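Bsobi restriction endonuclease (Geobacillus stearothermophilus, PDB 1DC1) cuts double-stranded DNA as a homodimeric type II restriction endonuclease, recognising the degenerate sequence 5'-CYCGRG-3' and cleaving after its first cytosine. Local coordinates at residues A26-F31 against I245-A250; L17-E22 against S304-K309; G239-G244 against I278-A283; N9-V14 against T310-S315. All coordinates share one frame; numbering follows the deposited sequence. Where two conformers were deposited one is given.

Contact 1: A26-F31 against I245-A250; sequences AGFIAF and IDPAGA. With nucleotides of chain A; nucleotides of chain B.
A methyl group set on an aromatic face is the centre of this contact: I245 CD1 lies 3.7 Å from the centroid of the F28 ring and 19° off its normal, a CH-pi contact. In I245 the CG1 branch stands between the backbone N and the carbonyl carbon (chi1 39°), the crowded position, and this carries CD1 across to the ring, while CG2 packs on G27 CA at 3.7 Å. Glycine suits that place, because a CB there would collide with CG2. The rim of F28 meets the start of helix 247-270: D246 OD1 meets CZ in the ring plane, and P247 CD touches CE2. Were F28 cut back to an alanine, the I245 methyl would probably lose its aromatic face and the D246-P247 corner its wall. D246 caps helix 247-270 through a weak bond from A248 N to OD1, whereas its OD2 pairs with K81 of the second subunit. The loop also grips the DNA backbone: I245 N donates to OP1 of DG8 of chain A at 2.9 Å, and D246 N to its OP2 at 3.2 Å. A248 O receives a 2.7 Å bond from N4 of DC5 of chain B, a base contact consistent with sequence recognition. Helix 21-53 thus flanks the start of helix 247-270, with F31 packed on helix 110-152 and F28 stacked on F85 of the second subunit.

Contact 2: L17-E22 against S304-K309; sequences LKTTYE and SANLTK
The amide of N306 faces the loop 17-22 with its nitrogen, and T19 crosses it at about a right angle. Both bonds from ND2 lie close to the amide plane: one runs almost straight to L17 O (2.8 Å, 173° at the hydrogen), the other to T19 OG1 at 3.0 Å. The oxygen of the same amide is held too, since OD1 accepts from T308 N in its carbonyl plane and from T308 OG1 above that plane. Asparagine fits here because one flat group can donate twice and accept twice, which fixes its rotation. CG stands anti to the backbone N (chi1 -179°), directing the amide toward the loop. The bond from T308 N, at 2.8 Å from N306 OD1, closes an Asx turn inside the type I beta turn N306-K309, by which the chain leaves the edge strand 303-306 of the mixed sheet and enters helix 310-321. K309, at the N-cap position of that helix, reaches across to the loop with its chain extended beyond CG, NZ meeting K18 O at 2.7 Å; D16 O is a second acceptor for this ammonium. T19 OG1 also bonds to A282 O and I284 N, so its hydroxyl ties the loop to the end of the neighbouring strand as well. T19 CG2 approaches T308 OG1 at 4.2 Å, and L17 brings CD1 back to S304, whose OG is bonded to F279 O.

Contact 3: G239-G244 against I278-A283; sequences GELKGG and IFIGAA. With nucleotides of chain A.
F279 CG stands anti to the backbone N (chi1 178°) and K242 CG lies beside its own (chi1 -39°); these torsions set the ring and the lysine chain on the face they share with E240, where they cross at about a right angle. K242 CG comes within 3.4 Å of F279 CE1, an oblique approach, and the bends farther out carry the amine on toward the DNA. On the other face L241 CD1 packs against I280 CG2 at 3.6 Å. Between these two layers the strands run parallel, their axes 5° apart, joined by a ladder from E240 N to I278 O, I280 N to E240 O, K242 N to I280 O and A282 N to K242 O; the third is the shortest, at 2.8 Å. These are the two strands of the beta-alpha-beta unit connected by helix 247-270. Past K242 the chain turns through G243, whose N donates to OP1 of DC7 of chain A at 2.7 Å, and G244, whose CA lies 3.2 Å from OP2 of DG8 of chain A; a side chain on G244 would strike that phosphate. A water joins G244 O (2.6 Å) to A283 N. With a leucine in place of K242, a DNA phosphate would probably lose the lysine nitrogen that now pairs with it. E240 and K242 are predicted, with D212, to form the catalytic magnesium site, consistent with the PD-(D/E)XK arrangement: a carboxylate and a lysine on one strand face, which would bring metal ligands and phosphate together at its end.

Contact 4: N9-V14 against T310-S315; sequences NHLKSV and TEQVGS
S315 OG is gripped twice by the N-terminal loop. N9 ND2 donates to it at 2.7 Å, with the hydroxyl close to the plane of the N9 amide and the bond nearly straight (170°), while H10 ND1 shares a hydrogen bond with it at 2.8 Å. A serine suits this site because its small hydroxyl can both give and take. The H10 ring, whose edge meets S315, spreads one face over Q312 O, and its CD2 packs on Q312 CB at 3.4 Å. Its CG takes the position between the backbone N and the carbonyl carbon (chi1 58°), which sets the ring against the first turns of helix 310-321. That helix follows the edge strand 303-306 and packs beside the sheet of this restriction-endonuclease fold; here the loop preceding helix 21-53 is packed against it. Q312 stretches out at about a right angle to both H10 and L11, with L11 CD2 3.6 Å from its NE2. Farther out, H10 NE2 bonds to S304 O, so the imidazole bridges helix and strand. Q312 is fixed at both ends of its amide, OE1 taking N306 N and NE2 reaching D16 O, and L11 turns against L17 and L296 of helix 286-298.

Contact 3 is the buried core, pairing two strands of the mixed sheet by backbone bonds; the other three are partly buried and rely more on side chains. Contacts 1 and 3 meet the DNA, and they touch where A250 packs on A283, with helix 247-270 running from one to the other. Contacts 1 and 2 share helix 21-53, but contact 1 is mainly apolar between its segments and contact 2 mainly polar. Contact 2 joins its neighbours: S304 and T19 bond to contact 3, S304 O and N306 N to contact 4. Contact 4, farthest from the chain's centre and away from the annotated sites, relies on polar side chains near the surface.

Contact 1: A26-F31 against I245-A250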
# COMPACT_ATOMS: atom_id res chain seq x y z
N ALA D 26 -8.39 -13.71 13.71
CA ALA D 26 -9.24 -12.79 14.48
C ALA D 26 -9.25 -11.39 13.85
O ALA D 26 -10.30 -10.78 13.76
CB ALA D 26 -8.74 -12.71 15.92
N GLY D 27 -8.08 -10.89 13.43
CA GLY D 27 -7.97 -9.56 12.82
C GLY D 27 -8.72 -9.46 11.51
O GLY D 27 -9.46 -8.50 11.26
N PHE D 28 -8.56 -10.47 10.66
CA PHE D 28 -9.28 -10.48 9.40
C PHE D 28 -10.79 -10.49 9.65
O PHE D 28 -11.51 -9.79 8.98
CB PHE D 28 -8.83 -11.66 8.52
CG PHE D 28 -7.58 -11.37 7.65
CD1 PHE D 28 -7.62 -10.41 6.60
CD2 PHE D 28 -6.37 -12.02 7.89
CE1 PHE D 28 -6.49 -10.12 5.84
CE2 PHE D 28 -5.21 -11.73 7.12
CZ PHE D 28 -5.27 -10.78 6.10
N ILE D 29 -11.27 -11.28 10.62
CA ILE D 29 -12.70 -11.30 10.94
C ILE D 29 -13.24 -9.93 11.44
O ILE D 29 -14.30 -9.47 11.00
CB ILE D 29 -12.94 -12.44 11.94
CG1 ILE D 29 -12.78 -13.77 11.21
CG2 ILE D 29 -14.31 -12.33 12.58
CD1 ILE D 29 -12.74 -14.98 12.14
N ALA D 30 -12.49 -9.28 12.33
CA ALA D 30 -12.87 -7.97 12.85
C ALA D 30 -12.84 -6.92 11.74
O ALA D 30 -13.67 -6.04 11.71
CB ALA D 30 -11.93 -7.56 13.98
N PHE D 31 -11.88 -7.03 10.81
CA PHE D 31 -11.79 -6.09 9.68
C PHE D 31 -13.06 -6.20 8.80
O PHE D 31 -13.65 -5.16 8.41
CB PHE D 31 -10.53 -6.39 8.84
CG PHE D 31 -10.17 -5.28 7.83
CD1 PHE D 31 -9.40 -4.19 8.20
CD2 PHE D 31 -10.63 -5.33 6.52
CE1 PHE D 31 -9.08 -3.15 7.26
CE2 PHE D 31 -10.31 -4.29 5.58
CZ PHE D 31 -9.53 -3.20 5.97
N ILE D 245 -3.34 -5.85 9.95
CA ILE D 245 -3.43 -7.27 10.34
C ILE D 245 -3.03 -8.21 9.24
O ILE D 245 -3.06 -9.40 9.43
CB ILE D 245 -4.88 -7.72 10.77
CG1 ILE D 245 -5.97 -7.09 9.90
CG2 ILE D 245 -5.10 -7.31 12.22
CD1 ILE D 245 -6.37 -7.83 8.70
N ASP D 246 -2.67 -7.68 8.07
CA ASP D 246 -2.37 -8.54 6.94
C ASP D 246 -0.91 -8.99 6.97
O ASP D 246 -0.01 -8.16 6.91
CB ASP D 246 -2.72 -7.79 5.64
CG ASP D 246 -2.28 -8.52 4.38
OD1 ASP D 246 -2.18 -9.78 4.42
OD2 ASP D 246 -2.04 -7.84 3.36
N PRO D 247 -0.66 -10.31 7.09
CA PRO D 247 0.74 -10.72 7.11
C PRO D 247 1.48 -10.34 5.81
O PRO D 247 2.68 -10.11 5.85
CB PRO D 247 0.68 -12.23 7.32
CG PRO D 247 -0.66 -12.63 7.00
CD PRO D 247 -1.57 -11.46 7.22
N ALA D 248 0.77 -10.26 4.67
CA ALA D 248 1.38 -9.93 3.36
C ALA D 248 1.88 -8.49 3.31
O ALA D 248 2.65 -8.14 2.43
CB ALA D 248 0.37 -10.18 2.21
N GLY D 249 1.41 -7.67 4.27
CA GLY D 249 1.81 -6.27 4.39
C GLY D 249 2.80 -6.05 5.53
O GLY D 249 3.36 -4.94 5.69
N ALA D 250 3.05 -7.09 6.31
CA ALA D 250 3.95 -7.00 7.47
C ALA D 250 5.35 -6.51 7.11
O ALA D 250 5.76 -5.46 7.57
CB ALA D 250 4.03 -8.37 8.18
P DG A 8 -4.09 -4.23 6.86
OP1 DG A 8 -4.94 -4.43 8.03
OP2 DG A 8 -2.71 -4.73 6.87
O5' DG A 8 -4.90 -4.92 5.66
C5' DG A 8 -6.22 -4.42 5.25
C4' DG A 8 -6.37 -4.57 3.75
O4' DG A 8 -5.38 -3.73 3.11
C3' DG A 8 -6.11 -6.00 3.25
O3' DG A 8 -6.86 -6.25 2.05
C2' DG A 8 -4.65 -5.94 2.82
C1' DG A 8 -4.54 -4.50 2.27
N9 DG A 8 -3.20 -3.93 2.28
C8 DG A 8 -2.27 -4.02 3.29
N7 DG A 8 -1.12 -3.48 3.00
C5 DG A 8 -1.29 -2.96 1.71
C6 DG A 8 -0.37 -2.28 0.84
O6 DG A 8 0.81 -1.99 1.04
N1 DG A 8 -0.95 -1.95 -0.39
C2 DG A 8 -2.25 -2.25 -0.75
N2 DG A 8 -2.65 -1.84 -1.96
N3 DG A 8 -3.11 -2.90 0.04
C4 DG A 8 -2.57 -3.22 1.25
P DC B 5 10.57 -8.70 -0.59
OP1 DC B 5 11.41 -9.93 -0.58
OP2 DC B 5 11.17 -7.41 -0.12
O5' DC B 5 10.10 -8.49 -2.09
C5' DC B 5 9.23 -7.41 -2.43
C4' DC B 5 8.38 -7.80 -3.62
O4' DC B 5 7.43 -8.80 -3.23
C3' DC B 5 7.52 -6.66 -4.17
O3' DC B 5 8.27 -5.90 -5.11
C2' DC B 5 6.38 -7.39 -4.82
C1' DC B 5 6.19 -8.56 -3.89
N1 DC B 5 5.14 -8.36 -2.87
C2 DC B 5 3.80 -8.50 -3.28
O2 DC B 5 3.57 -8.70 -4.50
N3 DC B 5 2.80 -8.38 -2.36
C4 DC B 5 3.09 -8.10 -1.09
N4 DC B 5 2.06 -7.97 -0.23
C5 DC B 5 4.44 -7.93 -0.63
C6 DC B 5 5.42 -8.07 -1.55

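Contact 2: L17-E22 against S304-K309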
# COMPACT_ATOMS: atom_id res chain seq x y z
N LEU D 17 7.98 -11.95 19.23
CA LEU D 17 7.44 -10.84 18.44
C LEU D 17 6.46 -11.24 17.32
O LEU D 17 5.66 -10.44 16.87
CB LEU D 17 8.60 -10.14 17.80
CG LEU D 17 9.18 -8.84 18.36
CD1 LEU D 17 8.25 -8.08 19.37
CD2 LEU D 17 10.54 -9.25 18.88
N LYS D 18 6.54 -12.48 16.87
CA LYS D 18 5.71 -12.98 15.78
C LYS D 18 4.19 -13.04 16.06
O LYS D 18 3.75 -13.53 17.11
CB LYS D 18 6.23 -14.39 15.44
CG LYS D 18 6.82 -14.60 14.11
CD LYS D 18 5.77 -15.23 13.21
CE LYS D 18 6.37 -16.29 12.35
NZ LYS D 18 5.60 -16.34 11.08
N THR D 19 3.37 -12.58 15.11
CA THR D 19 1.91 -12.63 15.26
C THR D 19 1.51 -14.09 15.05
O THR D 19 2.09 -14.80 14.18
CB THR D 19 1.18 -11.77 14.19
OG1 THR D 19 1.61 -10.41 14.32
CG2 THR D 19 -0.29 -11.84 14.36
N THR D 20 0.53 -14.55 15.83
CA THR D 20 0.11 -15.94 15.70
C THR D 20 -0.96 -16.09 14.63
O THR D 20 -1.60 -15.11 14.22
CB THR D 20 -0.47 -16.47 17.01
OG1 THR D 20 -1.67 -15.76 17.29
CG2 THR D 20 0.49 -16.29 18.18
N TYR D 21 -1.16 -17.34 14.19
CA TYR D 21 -2.18 -17.64 13.21
C TYR D 21 -3.59 -17.23 13.74
O TYR D 21 -4.39 -16.62 13.01
CB TYR D 21 -2.10 -19.13 12.90
CG TYR D 21 -3.08 -19.49 11.84
CD1 TYR D 21 -2.81 -19.22 10.50
CD2 TYR D 21 -4.34 -19.96 12.18
CE1 TYR D 21 -3.77 -19.41 9.52
CE2 TYR D 21 -5.32 -20.15 11.20
CZ TYR D 21 -5.02 -19.87 9.88
OH TYR D 21 -6.00 -20.04 8.94
N GLU D 22 -3.88 -17.53 15.00
CA GLU D 22 -5.19 -17.16 15.52
C GLU D 22 -5.44 -15.66 15.60
O GLU D 22 -6.58 -15.20 15.39
CB GLU D 22 -5.41 -17.83 16.87
CG GLU D 22 -5.75 -19.32 16.71
CD GLU D 22 -6.92 -19.60 15.70
OE1 GLU D 22 -7.84 -18.75 15.55
OE2 GLU D 22 -6.91 -20.68 15.07
N SER D 304 10.01 -2.52 21.49
CA SER D 304 9.08 -2.96 20.45
C SER D 304 8.02 -3.84 21.08
O SER D 304 8.24 -4.44 22.12
CB SER D 304 9.81 -3.75 19.38
OG SER D 304 8.95 -4.18 18.35
N ALA D 305 6.85 -3.88 20.45
CA ALA D 305 5.80 -4.74 20.96
C ALA D 305 4.90 -5.20 19.80
O ALA D 305 4.74 -4.48 18.82
CB ALA D 305 4.97 -4.03 22.02
N ASN D 306 4.37 -6.42 19.91
CA ASN D 306 3.42 -6.89 18.93
C ASN D 306 2.07 -6.41 19.52
O ASN D 306 1.67 -6.82 20.64
CB ASN D 306 3.41 -8.40 18.83
CG ASN D 306 2.44 -8.86 17.81
OD1 ASN D 306 1.24 -8.55 17.86
ND2 ASN D 306 2.94 -9.59 16.84
N LEU D 307 1.39 -5.53 18.77
CA LEU D 307 0.12 -4.93 19.18
C LEU D 307 -1.01 -5.94 19.46
O LEU D 307 -1.95 -5.61 20.17
CB LEU D 307 -0.31 -3.85 18.14
CG LEU D 307 -1.53 -2.94 18.44
CD1 LEU D 307 -1.24 -1.92 19.55
CD2 LEU D 307 -1.95 -2.19 17.16
N THR D 308 -0.94 -7.15 18.93
CA THR D 308 -2.01 -8.12 19.20
C THR D 308 -1.76 -8.90 20.51
O THR D 308 -2.60 -9.72 20.91
CB THR D 308 -2.18 -9.15 18.05
OG1 THR D 308 -1.07 -10.04 18.05
CG2 THR D 308 -2.27 -8.43 16.69
N LYS D 309 -0.62 -8.65 21.16
CA LYS D 309 -0.26 -9.32 22.40
C LYS D 309 -0.27 -8.36 23.58
O LYS D 309 0.65 -7.56 23.82
CB LYS D 309 1.08 -9.96 22.24
CG LYS D 309 1.14 -10.89 21.04
CD LYS D 309 2.46 -11.61 20.95
CE LYS D 309 2.60 -12.36 19.65
NZ LYS D 309 3.48 -13.55 19.81

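Contact 3: G239-G244 against I278-A283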
# COMPACT_ATOMS: atom_id res chain seq x y z
N GLY D 239 8.17 7.01 17.66
CA GLY D 239 7.88 5.64 17.33
C GLY D 239 6.90 5.48 16.19
O GLY D 239 6.14 6.41 15.89
N GLU D 240 6.94 4.32 15.57
CA GLU D 240 6.05 3.99 14.46
C GLU D 240 5.08 2.95 15.01
O GLU D 240 5.45 2.11 15.81
CB GLU D 240 6.84 3.39 13.28
CG GLU D 240 7.07 4.30 12.03
CD GLU D 240 7.11 5.84 12.30
OE1 GLU D 240 6.04 6.42 12.61
OE2 GLU D 240 8.19 6.48 12.17
N LEU D 241 3.83 3.03 14.58
CA LEU D 241 2.77 2.12 15.06
C LEU D 241 2.02 1.62 13.84
O LEU D 241 1.42 2.42 13.16
CB LEU D 241 1.81 2.87 16.00
CG LEU D 241 0.45 2.27 16.44
CD1 LEU D 241 0.69 0.96 17.19
CD2 LEU D 241 -0.31 3.26 17.36
N LYS D 242 2.09 0.30 13.57
CA LYS D 242 1.42 -0.32 12.41
C LYS D 242 0.28 -1.22 12.90
O LYS D 242 0.51 -2.22 13.58
CB LYS D 242 2.43 -1.12 11.62
CG LYS D 242 3.78 -0.42 11.53
CD LYS D 242 4.06 0.08 10.17
CE LYS D 242 3.08 1.10 9.75
NZ LYS D 242 3.68 2.44 9.97
N GLY D 243 -0.96 -0.82 12.59
CA GLY D 243 -2.11 -1.56 13.03
C GLY D 243 -2.63 -2.55 12.01
O GLY D 243 -3.67 -3.16 12.21
N GLY D 244 -1.94 -2.69 10.89
CA GLY D 244 -2.40 -3.62 9.89
C GLY D 244 -2.38 -5.06 10.40
O GLY D 244 -1.51 -5.47 11.17
N ILE D 278 10.83 3.44 18.98
CA ILE D 278 10.08 2.19 19.16
C ILE D 278 9.32 1.83 17.88
O ILE D 278 9.04 2.68 17.03
CB ILE D 278 9.05 2.24 20.40
CG1 ILE D 278 7.88 3.20 20.12
CG2 ILE D 278 9.76 2.60 21.70
CD1 ILE D 278 6.82 3.23 21.24
N PHE D 279 9.02 0.54 17.75
CA PHE D 279 8.22 0.00 16.67
C PHE D 279 7.18 -0.92 17.28
O PHE D 279 7.52 -1.85 18.02
CB PHE D 279 9.03 -0.82 15.68
CG PHE D 279 8.19 -1.39 14.59
CD1 PHE D 279 7.80 -0.59 13.50
CD2 PHE D 279 7.68 -2.69 14.67
CE1 PHE D 279 6.92 -1.07 12.52
CE2 PHE D 279 6.79 -3.19 13.68
CZ PHE D 279 6.41 -2.37 12.62
N ILE D 280 5.91 -0.67 16.99
CA ILE D 280 4.82 -1.50 17.50
C ILE D 280 4.05 -1.94 16.26
O ILE D 280 3.69 -1.12 15.45
CB ILE D 280 3.85 -0.70 18.42
CG1 ILE D 280 4.63 -0.11 19.59
CG2 ILE D 280 2.67 -1.56 18.87
CD1 ILE D 280 3.84 0.99 20.35
N GLY D 281 3.83 -3.24 16.11
CA GLY D 281 3.11 -3.71 14.94
C GLY D 281 2.16 -4.86 15.24
O GLY D 281 2.48 -5.69 16.06
N ALA D 282 0.99 -4.89 14.60
CA ALA D 282 0.05 -6.00 14.80
C ALA D 282 0.41 -7.23 13.90
O ALA D 282 0.14 -8.38 14.27
CB ALA D 282 -1.42 -5.52 14.55
N ALA D 283 1.02 -6.98 12.74
CA ALA D 283 1.44 -8.04 11.81
C ALA D 283 2.97 -8.10 11.79
O ALA D 283 3.63 -7.26 11.18
CB ALA D 283 0.92 -7.74 10.42
P DC A 7 -1.63 1.51 9.58
OP1 DC A 7 -2.05 0.89 10.85
OP2 DC A 7 -0.18 1.65 9.27
O5' DC A 7 -2.26 0.70 8.38
C5' DC A 7 -3.68 0.41 8.33
C4' DC A 7 -4.00 -0.37 7.07
O4' DC A 7 -3.69 0.38 5.86
C3' DC A 7 -3.28 -1.72 6.95
O3' DC A 7 -4.17 -2.68 6.44
C2' DC A 7 -2.26 -1.48 5.86
C1' DC A 7 -2.93 -0.44 4.98
N1 DC A 7 -1.95 0.40 4.26
C2 DC A 7 -2.07 0.53 2.84
O2 DC A 7 -3.12 0.13 2.27
N3 DC A 7 -1.06 1.11 2.14
C4 DC A 7 -0.00 1.62 2.80
N4 DC A 7 0.99 2.16 2.08
C5 DC A 7 0.08 1.59 4.24
C6 DC A 7 -0.90 0.98 4.91
P DG A 8 -4.09 -4.23 6.86
OP1 DG A 8 -4.94 -4.43 8.03
OP2 DG A 8 -2.71 -4.73 6.87
O5' DG A 8 -4.90 -4.92 5.66
C5' DG A 8 -6.22 -4.42 5.25
C4' DG A 8 -6.37 -4.57 3.75
O4' DG A 8 -5.38 -3.73 3.11
C3' DG A 8 -6.11 -6.00 3.25
O3' DG A 8 -6.86 -6.25 2.05
C2' DG A 8 -4.65 -5.94 2.82
C1' DG A 8 -4.54 -4.50 2.27
N9 DG A 8 -3.20 -3.93 2.28
C8 DG A 8 -2.27 -4.02 3.29
N7 DG A 8 -1.12 -3.48 3.00
C5 DG A 8 -1.29 -2.96 1.71
C6 DG A 8 -0.37 -2.28 0.84
O6 DG A 8 0.81 -1.99 1.04
N1 DG A 8 -0.95 -1.95 -0.39
C2 DG A 8 -2.25 -2.25 -0.75
N2 DG A 8 -2.65 -1.84 -1.96
N3 DG A 8 -3.11 -2.90 0.04
C4 DG A 8 -2.57 -3.22 1.25
O HOH W 1 0.85 -4.28 11.30

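Contact 4: N9-V14 against T310-S315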
# COMPACT_ATOMS: atom_id res chain seq x y z
N ASN D 9 11.60 -7.21 29.28
CA ASN D 9 10.54 -7.48 30.21
C ASN D 9 9.41 -8.31 29.57
O ASN D 9 8.75 -9.10 30.24
CB ASN D 9 9.94 -6.19 30.77
CG ASN D 9 8.88 -6.48 31.80
OD1 ASN D 9 9.18 -7.00 32.89
ND2 ASN D 9 7.62 -6.18 31.47
N HIS D 10 9.17 -8.13 28.28
CA HIS D 10 8.10 -8.92 27.64
C HIS D 10 8.56 -9.74 26.44
O HIS D 10 7.76 -10.48 25.88
CB HIS D 10 6.93 -8.03 27.22
CG HIS D 10 7.33 -6.92 26.29
ND1 HIS D 10 7.77 -5.69 26.73
CD2 HIS D 10 7.33 -6.86 24.93
CE1 HIS D 10 8.02 -4.92 25.69
NE2 HIS D 10 7.77 -5.60 24.59
N LEU D 11 9.83 -9.61 26.04
CA LEU D 11 10.41 -10.38 24.91
C LEU D 11 11.57 -11.21 25.36
O LEU D 11 12.57 -10.67 25.79
CB LEU D 11 10.98 -9.48 23.81
CG LEU D 11 9.91 -8.62 23.19
CD1 LEU D 11 10.56 -7.61 22.26
CD2 LEU D 11 8.90 -9.51 22.49
N LYS D 12 11.46 -12.52 25.21
CA LYS D 12 12.56 -13.38 25.59
C LYS D 12 13.23 -13.99 24.36
O LYS D 12 14.39 -14.41 24.41
CB LYS D 12 12.07 -14.47 26.54
CG LYS D 12 10.95 -14.01 27.47
CD LYS D 12 11.34 -12.79 28.33
CE LYS D 12 10.07 -12.10 28.90
NZ LYS D 12 10.31 -11.45 30.22
N SER D 13 12.52 -14.04 23.25
CA SER D 13 13.09 -14.61 22.03
C SER D 13 12.50 -13.88 20.82
O SER D 13 11.47 -13.21 20.93
CB SER D 13 12.78 -16.12 21.94
OG SER D 13 11.38 -16.39 21.85
N VAL D 14 13.19 -14.02 19.68
CA VAL D 14 12.78 -13.37 18.43
C VAL D 14 11.35 -13.69 18.11
O VAL D 14 10.60 -12.81 17.70
CB VAL D 14 13.57 -13.86 17.20
CG1 VAL D 14 12.86 -13.48 15.90
CG2 VAL D 14 14.94 -13.24 17.22
N THR D 310 -1.38 -8.46 24.29
CA THR D 310 -1.65 -7.67 25.49
C THR D 310 -0.53 -7.49 26.48
O THR D 310 -0.30 -6.38 26.97
CB THR D 310 -2.78 -8.29 26.28
OG1 THR D 310 -3.75 -8.77 25.35
CG2 THR D 310 -3.39 -7.30 27.23
N GLU D 311 0.16 -8.57 26.81
CA GLU D 311 1.22 -8.44 27.78
C GLU D 311 2.35 -7.58 27.27
O GLU D 311 2.98 -6.88 28.07
CB GLU D 311 1.75 -9.79 28.18
CG GLU D 311 0.87 -10.54 29.13
CD GLU D 311 1.41 -11.93 29.43
OE1 GLU D 311 1.52 -12.76 28.49
OE2 GLU D 311 1.72 -12.17 30.62
N GLN D 312 2.61 -7.62 25.96
CA GLN D 312 3.70 -6.82 25.39
C GLN D 312 3.31 -5.40 25.37
O GLN D 312 4.09 -4.52 25.73
CB GLN D 312 4.06 -7.27 23.96
CG GLN D 312 4.55 -8.70 23.95
CD GLN D 312 5.13 -9.18 22.63
OE1 GLN D 312 5.30 -8.41 21.68
NE2 GLN D 312 5.43 -10.48 22.57
N VAL D 313 2.08 -5.16 24.94
CA VAL D 313 1.60 -3.78 24.86
C VAL D 313 1.60 -3.16 26.25
O VAL D 313 2.08 -2.04 26.43
CB VAL D 313 0.16 -3.72 24.22
CG1 VAL D 313 -0.43 -2.29 24.26
CG2 VAL D 313 0.25 -4.23 22.78
N GLY D 314 1.10 -3.90 27.24
CA GLY D 314 1.05 -3.39 28.61
C GLY D 314 2.41 -3.05 29.18
O GLY D 314 2.60 -2.00 29.77
N SER D 315 3.36 -3.96 28.98
CA SER D 315 4.72 -3.78 29.46
C SER D 315 5.31 -2.55 28.77
O SER D 315 5.93 -1.72 29.42
CB SER D 315 5.52 -5.07 29.11
OG SER D 315 6.92 -4.89 29.23